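Local coordinates for N6 adenine specific DNA methylase (Encephalitozoon cuniculi, PDB 3Q87), which probably acts as the S-adenosylmethionine-dependent catalytic subunit of the Mtq2-Trm112 complex, which methylates the translation termination factor eRF1, at residues Leu102-Val116 against Asn127-Tyr141. Residues are numbered along the deposited sequence; the frame is centred on the assembly and turned at random.
Sequences LGREVIDRFVDAVTV and NRPKEVLARLEERGY
Helices 105-113 and 129-138, neighbours on one face of the central sheet, pack side by side, their axes 9.4 Å apart and crossing at -20°, through a salt-bridge network that centres on Arg104 and Arg135. Arg104, its chain bent at chi2 and chi3, reaches across to the N-terminal end of helix 129-138. One nitrogen there serves two acceptors: NH1 gives a nearly straight bond of 2.8 Å to Asn127 O and another of 2.9 Å to Glu131 OE1, whose carboxylate stands almost perpendicular to the guanidinium. Within its own segment Arg104 NE holds Asp108 OD1 at 2.7 Å, so the group is gripped along its edge and kept from turning. Asp108 then lies flat over Arg135, the two planes 7° apart; Asp108 OD2 sits 3.6 Å from Arg135 CZ, over the centre of the guanidinium, in a long salt bridge with no N-H pointing at the oxygen, which probably offsets the closeness of the two arginines. Beneath this polar layer Val111 CG1 meets Leu136 CD2 at 3.9 Å, while Leu136 and Val132 also rest on strand 155-162. In this Rossmann-like methyltransferase fold helix 105-113 is the connection of the beta-alpha-beta crossover from strand 81-84 to its parallel neighbour 118-124, and helix 129-138 then leads on to strand 142-150. Over the backbone of residues 111-114, the bent side chain of Arg139 places one guanidinium face on Asp112 O, and its NH2 reaches Val114 O at 2.6 Å from above the carbonyl plane. Tyr141, just after the Schellman motif at Gly140, donates its hydroxyl in plane to a lone pair of Val116 O, 2.7 Å from OH.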
loop_
_atom_site.group_PDB
_atom_site.type_symbol
_atom_site.label_atom_id
_atom_site.label_comp_id
_atom_site.label_asym_id
_atom_site.label_seq_id
_atom_site.Cartn_x
_atom_site.Cartn_y
_atom_site.Cartn_z
ATOM N N LEU B 102 -15.200 21.478 -2.763
ATOM C CA LEU B 102 -15.140 20.927 -4.113
ATOM C C LEU B 102 -15.023 19.396 -4.126
ATOM O O LEU B 102 -14.848 18.793 -5.186
ATOM C CB LEU B 102 -13.973 21.540 -4.899
ATOM C CG LEU B 102 -14.195 22.637 -5.956
ATOM C CD1 LEU B 102 -15.543 22.501 -6.653
ATOM C CD2 LEU B 102 -14.039 24.016 -5.374
ATOM N N GLY B 103 -15.122 18.776 -2.951
ATOM C CA GLY B 103 -14.857 17.351 -2.801
ATOM C C GLY B 103 -13.406 17.005 -3.094
ATOM O O GLY B 103 -13.069 15.834 -3.345
ATOM N N ARG B 104 -12.542 18.018 -3.033
ATOM C CA ARG B 104 -11.177 17.936 -3.564
ATOM C C ARG B 104 -10.054 17.911 -2.529
ATOM O O ARG B 104 -8.878 17.743 -2.874
ATOM C CB ARG B 104 -10.926 19.106 -4.513
ATOM C CG ARG B 104 -11.453 18.883 -5.908
ATOM C CD ARG B 104 -10.352 18.358 -6.790
ATOM N NE ARG B 104 -9.219 19.275 -6.747
ATOM C CZ ARG B 104 -9.139 20.396 -7.459
ATOM N NH1 ARG B 104 -10.120 20.738 -8.285
ATOM N NH2 ARG B 104 -8.074 21.174 -7.348
ATOM N N GLU B 105 -10.398 18.068 -1.263
ATOM C CA GLU B 105 -9.370 18.195 -0.239
ATOM C C GLU B 105 -8.444 16.980 -0.106
ATOM O O GLU B 105 -7.237 17.145 0.070
ATOM C CB GLU B 105 -9.988 18.594 1.106
ATOM C CG GLU B 105 -10.660 19.974 1.032
ATOM C CD GLU B 105 -11.039 20.546 2.389
ATOM O OE1 GLU B 105 -10.391 20.188 3.397
ATOM O OE2 GLU B 105 -11.983 21.367 2.449
ATOM N N VAL B 106 -8.993 15.769 -0.184
ATOM C CA VAL B 106 -8.138 14.584 -0.076
ATOM C C VAL B 106 -7.422 14.352 -1.402
ATOM O O VAL B 106 -6.227 14.050 -1.434
ATOM C CB VAL B 106 -8.918 13.316 0.371
ATOM C CG1 VAL B 106 -7.950 12.144 0.591
ATOM C CG2 VAL B 106 -9.677 13.587 1.651
ATOM N N ILE B 107 -8.156 14.509 -2.499
ATOM C CA ILE B 107 -7.568 14.386 -3.824
ATOM C C ILE B 107 -6.332 15.277 -3.957
ATOM O O ILE B 107 -5.280 14.833 -4.424
ATOM C CB ILE B 107 -8.587 14.768 -4.917
ATOM C CG1 ILE B 107 -9.646 13.679 -5.046
ATOM C CG2 ILE B 107 -7.878 15.026 -6.266
ATOM C CD1 ILE B 107 -10.965 14.169 -5.649
ATOM N N ASP B 108 -6.475 16.530 -3.537
ATOM C CA ASP B 108 -5.415 17.524 -3.652
ATOM C C ASP B 108 -4.237 17.156 -2.762
ATOM O O ASP B 108 -3.084 17.335 -3.146
ATOM C CB ASP B 108 -5.937 18.923 -3.281
ATOM C CG ASP B 108 -6.806 19.534 -4.370
ATOM O OD1 ASP B 108 -6.874 18.948 -5.474
ATOM O OD2 ASP B 108 -7.410 20.611 -4.129
ATOM N N ARG B 109 -4.525 16.641 -1.568
ATOM C CA ARG B 109 -3.460 16.166 -0.695
ATOM C C ARG B 109 -2.711 15.000 -1.324
ATOM O O ARG B 109 -1.478 14.912 -1.241
ATOM C CB ARG B 109 -4.008 15.772 0.680
ATOM C CG ARG B 109 -4.214 16.960 1.591
ATOM C CD ARG B 109 -4.830 16.593 2.933
ATOM N NE ARG B 109 -4.129 15.510 3.621
ATOM C CZ ARG B 109 -4.739 14.432 4.111
ATOM N NH1 ARG B 109 -6.059 14.317 4.001
ATOM N NH2 ARG B 109 -4.047 13.486 4.733
ATOM N N PHE B 110 -3.461 14.107 -1.958
ATOM C CA PHE B 110 -2.877 12.952 -2.628
ATOM C C PHE B 110 -1.960 13.384 -3.773
ATOM O O PHE B 110 -0.824 12.956 -3.872
ATOM C CB PHE B 110 -3.974 12.031 -3.192
ATOM C CG PHE B 110 -3.450 10.969 -4.128
ATOM C CD1 PHE B 110 -2.631 9.960 -3.652
ATOM C CD2 PHE B 110 -3.771 10.983 -5.480
ATOM C CE1 PHE B 110 -2.125 8.981 -4.509
ATOM C CE2 PHE B 110 -3.281 10.008 -6.339
ATOM C CZ PHE B 110 -2.443 9.003 -5.848
ATOM N N VAL B 111 -2.479 14.231 -4.648
ATOM C CA VAL B 111 -1.729 14.670 -5.813
ATOM C C VAL B 111 -0.425 15.351 -5.394
ATOM O O VAL B 111 0.630 15.131 -5.989
ATOM C CB VAL B 111 -2.589 15.615 -6.669
ATOM C CG1 VAL B 111 -1.741 16.326 -7.712
ATOM C CG2 VAL B 111 -3.746 14.834 -7.307
ATOM N N ASP B 112 -0.487 16.148 -4.336
ATOM C CA ASP B 112 0.717 16.822 -3.872
ATOM C C ASP B 112 1.745 15.956 -3.144
ATOM O O ASP B 112 2.852 16.410 -2.880
ATOM C CB ASP B 112 0.391 18.081 -3.083
ATOM C CG ASP B 112 0.491 19.320 -3.945
ATOM O OD1 ASP B 112 -0.488 19.625 -4.669
ATOM O OD2 ASP B 112 1.564 19.966 -3.925
ATOM N N ALA B 113 1.405 14.708 -2.854
ATOM C CA ALA B 113 2.357 13.816 -2.197
ATOM C C ALA B 113 2.814 12.640 -3.067
ATOM O O ALA B 113 3.786 11.963 -2.731
ATOM C CB ALA B 113 1.780 13.300 -0.886
ATOM N N VAL B 114 2.108 12.385 -4.168
ATOM C CA VAL B 114 2.331 11.154 -4.928
ATOM C C VAL B 114 3.580 11.264 -5.800
ATOM O O VAL B 114 3.806 12.288 -6.445
ATOM C CB VAL B 114 1.077 10.749 -5.782
ATOM C CG1 VAL B 114 0.806 11.771 -6.883
ATOM C CG2 VAL B 114 1.258 9.359 -6.382
ATOM N N THR B 115 4.404 10.224 -5.798
ATOM C CA THR B 115 5.647 10.252 -6.571
ATOM C C THR B 115 5.902 8.965 -7.349
ATOM O O THR B 115 6.928 8.850 -8.010
ATOM C CB THR B 115 6.896 10.532 -5.681
ATOM O OG1 THR B 115 7.101 9.440 -4.778
ATOM C CG2 THR B 115 6.727 11.819 -4.882
ATOM N N VAL B 116 4.988 7.997 -7.270
ATOM C CA VAL B 116 5.189 6.720 -7.963
ATOM C C VAL B 116 5.131 6.912 -9.475
ATOM O O VAL B 116 4.642 7.924 -9.952
ATOM C CB VAL B 116 4.144 5.672 -7.572
ATOM C CG1 VAL B 116 4.291 5.295 -6.110
ATOM C CG2 VAL B 116 2.741 6.198 -7.884
ATOM N N ASN B 127 -15.607 17.525 -8.906
ATOM C CA ASN B 127 -14.251 17.783 -8.429
ATOM C C ASN B 127 -13.454 18.704 -9.348
ATOM O O ASN B 127 -12.366 19.152 -8.988
ATOM C CB ASN B 127 -13.483 16.471 -8.240
ATOM C CG ASN B 127 -14.170 15.533 -7.273
ATOM O OD1 ASN B 127 -14.795 15.970 -6.314
ATOM N ND2 ASN B 127 -14.052 14.241 -7.517
ATOM N N ARG B 128 -14.001 18.971 -10.532
ATOM C CA ARG B 128 -13.331 19.749 -11.576
ATOM C C ARG B 128 -12.124 19.000 -12.109
ATOM O O ARG B 128 -10.988 19.350 -11.807
ATOM C CB ARG B 128 -12.954 21.142 -11.076
ATOM C CG ARG B 128 -14.164 22.053 -10.882
ATOM C CD ARG B 128 -13.781 23.387 -10.230
ATOM N NE ARG B 128 -14.907 24.321 -10.159
ATOM C CZ ARG B 128 -14.890 25.465 -9.476
ATOM N NH1 ARG B 128 -13.803 25.823 -8.795
ATOM N NH2 ARG B 128 -15.961 26.254 -9.471
ATOM N N PRO B 129 -12.379 17.954 -12.912
ATOM C CA PRO B 129 -11.382 16.989 -13.379
ATOM C C PRO B 129 -10.206 17.669 -14.049
ATOM O O PRO B 129 -9.069 17.189 -13.957
ATOM C CB PRO B 129 -12.155 16.152 -14.404
ATOM C CG PRO B 129 -13.569 16.290 -14.017
ATOM C CD PRO B 129 -13.716 17.669 -13.453
ATOM N N LYS B 130 -10.476 18.784 -14.724
ATOM C CA LYS B 130 -9.434 19.506 -15.439
ATOM C C LYS B 130 -8.420 20.127 -14.490
ATOM O O LYS B 130 -7.236 20.136 -14.775
ATOM C CB LYS B 130 -10.046 20.575 -16.344
ATOM C CG LYS B 130 -10.791 19.998 -17.526
ATOM C CD LYS B 130 -11.185 21.075 -18.522
ATOM C CE LYS B 130 -11.920 20.469 -19.709
ATOM N NZ LYS B 130 -12.021 21.429 -20.842
ATOM N N GLU B 131 -8.888 20.655 -13.363
ATOM C CA GLU B 131 -7.973 21.168 -12.351
ATOM C C GLU B 131 -7.128 20.033 -11.762
ATOM O O GLU B 131 -5.972 20.234 -11.392
ATOM C CB GLU B 131 -8.735 21.893 -11.243
ATOM C CG GLU B 131 -9.447 23.150 -11.700
ATOM C CD GLU B 131 -10.144 23.882 -10.560
ATOM O OE1 GLU B 131 -9.986 23.467 -9.388
ATOM O OE2 GLU B 131 -10.850 24.875 -10.840
ATOM N N VAL B 132 -7.707 18.839 -11.676
ATOM C CA VAL B 132 -6.966 17.685 -11.191
ATOM C C VAL B 132 -5.878 17.309 -12.195
ATOM O O VAL B 132 -4.726 17.109 -11.826
ATOM C CB VAL B 132 -7.887 16.455 -10.915
ATOM C CG1 VAL B 132 -7.056 15.276 -10.360
ATOM C CG2 VAL B 132 -9.022 16.825 -9.954
ATOM N N LEU B 133 -6.245 17.210 -13.467
ATOM C CA LEU B 133 -5.260 16.942 -14.510
ATOM C C LEU B 133 -4.108 17.942 -14.460
ATOM O O LEU B 133 -2.940 17.568 -14.515
ATOM C CB LEU B 133 -5.916 16.995 -15.881
ATOM C CG LEU B 133 -6.909 15.880 -16.164
ATOM C CD1 LEU B 133 -7.592 16.154 -17.493
ATOM C CD2 LEU B 133 -6.179 14.540 -16.169
ATOM N N ALA B 134 -4.454 19.218 -14.357
ATOM C CA ALA B 134 -3.456 20.274 -14.307
ATOM C C ALA B 134 -2.495 20.089 -13.135
ATOM O O ALA B 134 -1.269 20.188 -13.291
ATOM C CB ALA B 134 -4.145 21.642 -14.235
ATOM N N ARG B 135 -3.046 19.814 -11.956
ATOM C CA ARG B 135 -2.206 19.662 -10.769
ATOM C C ARG B 135 -1.253 18.494 -10.930
ATOM O O ARG B 135 -0.111 18.543 -10.466
ATOM C CB ARG B 135 -3.054 19.478 -9.515
ATOM C CG ARG B 135 -3.533 20.778 -8.901
ATOM C CD ARG B 135 -4.278 20.496 -7.617
ATOM N NE ARG B 135 -4.916 21.689 -7.077
ATOM C CZ ARG B 135 -4.649 22.209 -5.886
ATOM N NH1 ARG B 135 -3.753 21.644 -5.098
ATOM N NH2 ARG B 135 -5.286 23.297 -5.490
ATOM N N LEU B 136 -1.742 17.445 -11.581
ATOM C CA LEU B 136 -0.962 16.249 -11.845
ATOM C C LEU B 136 0.171 16.568 -12.801
ATOM O O LEU B 136 1.280 16.079 -12.636
ATOM C CB LEU B 136 -1.853 15.144 -12.423
ATOM C CG LEU B 136 -2.703 14.372 -11.413
ATOM C CD1 LEU B 136 -3.693 13.463 -12.120
ATOM C CD2 LEU B 136 -1.814 13.569 -10.449
ATOM N N GLU B 137 -0.119 17.390 -13.806
ATOM C CA GLU B 137 0.900 17.794 -14.761
ATOM C C GLU B 137 2.004 18.544 -14.040
ATOM O O GLU B 137 3.187 18.321 -14.290
ATOM C CB GLU B 137 0.296 18.696 -15.843
ATOM C CG GLU B 137 -0.755 18.011 -16.685
ATOM C CD GLU B 137 -0.201 16.825 -17.449
ATOM O OE1 GLU B 137 1.031 16.771 -17.655
ATOM O OE2 GLU B 137 -0.995 15.950 -17.852
ATOM N N GLU B 138 1.603 19.440 -13.143
ATOM C CA GLU B 138 2.549 20.200 -12.340
ATOM C C GLU B 138 3.445 19.301 -11.492
ATOM O O GLU B 138 4.533 19.698 -11.089
ATOM C CB GLU B 138 1.806 21.177 -11.437
ATOM C CG GLU B 138 1.058 22.264 -12.174
ATOM C CD GLU B 138 0.155 23.067 -11.250
ATOM O OE1 GLU B 138 0.401 23.061 -10.021
ATOM O OE2 GLU B 138 -0.803 23.704 -11.752
ATOM N N ARG B 139 2.982 18.088 -11.216
ATOM C CA ARG B 139 3.732 17.171 -10.376
ATOM C C ARG B 139 4.583 16.222 -11.207
ATOM O O ARG B 139 5.235 15.324 -10.679
ATOM C CB ARG B 139 2.780 16.402 -9.457
ATOM C CG ARG B 139 2.180 17.265 -8.356
ATOM C CD ARG B 139 3.144 17.380 -7.197
ATOM N NE ARG B 139 3.434 16.061 -6.641
ATOM C CZ ARG B 139 4.457 15.796 -5.832
ATOM N NH1 ARG B 139 5.306 16.757 -5.487
ATOM N NH2 ARG B 139 4.635 14.562 -5.376
ATOM N N GLY B 140 4.573 16.425 -12.520
ATOM C CA GLY B 140 5.393 15.625 -13.407
ATOM C C GLY B 140 4.685 14.451 -14.052
ATOM O O GLY B 140 5.334 13.589 -14.639
ATOM N N TYR B 141 3.359 14.399 -13.959
ATOM C CA TYR B 141 2.646 13.275 -14.565
ATOM C C TYR B 141 2.069 13.638 -15.914
ATOM O O TYR B 141 1.304 14.596 -16.032
ATOM C CB TYR B 141 1.524 12.746 -13.658
ATOM C CG TYR B 141 2.035 12.054 -12.421
ATOM C CD1 TYR B 141 2.336 10.705 -12.437
ATOM C CD2 TYR B 141 2.239 12.763 -11.238
ATOM C CE1 TYR B 141 2.827 10.071 -11.315
ATOM C CE2 TYR B 141 2.731 12.142 -10.106
ATOM C CZ TYR B 141 3.026 10.790 -10.150
ATOM O OH TYR B 141 3.520 10.155 -9.029
#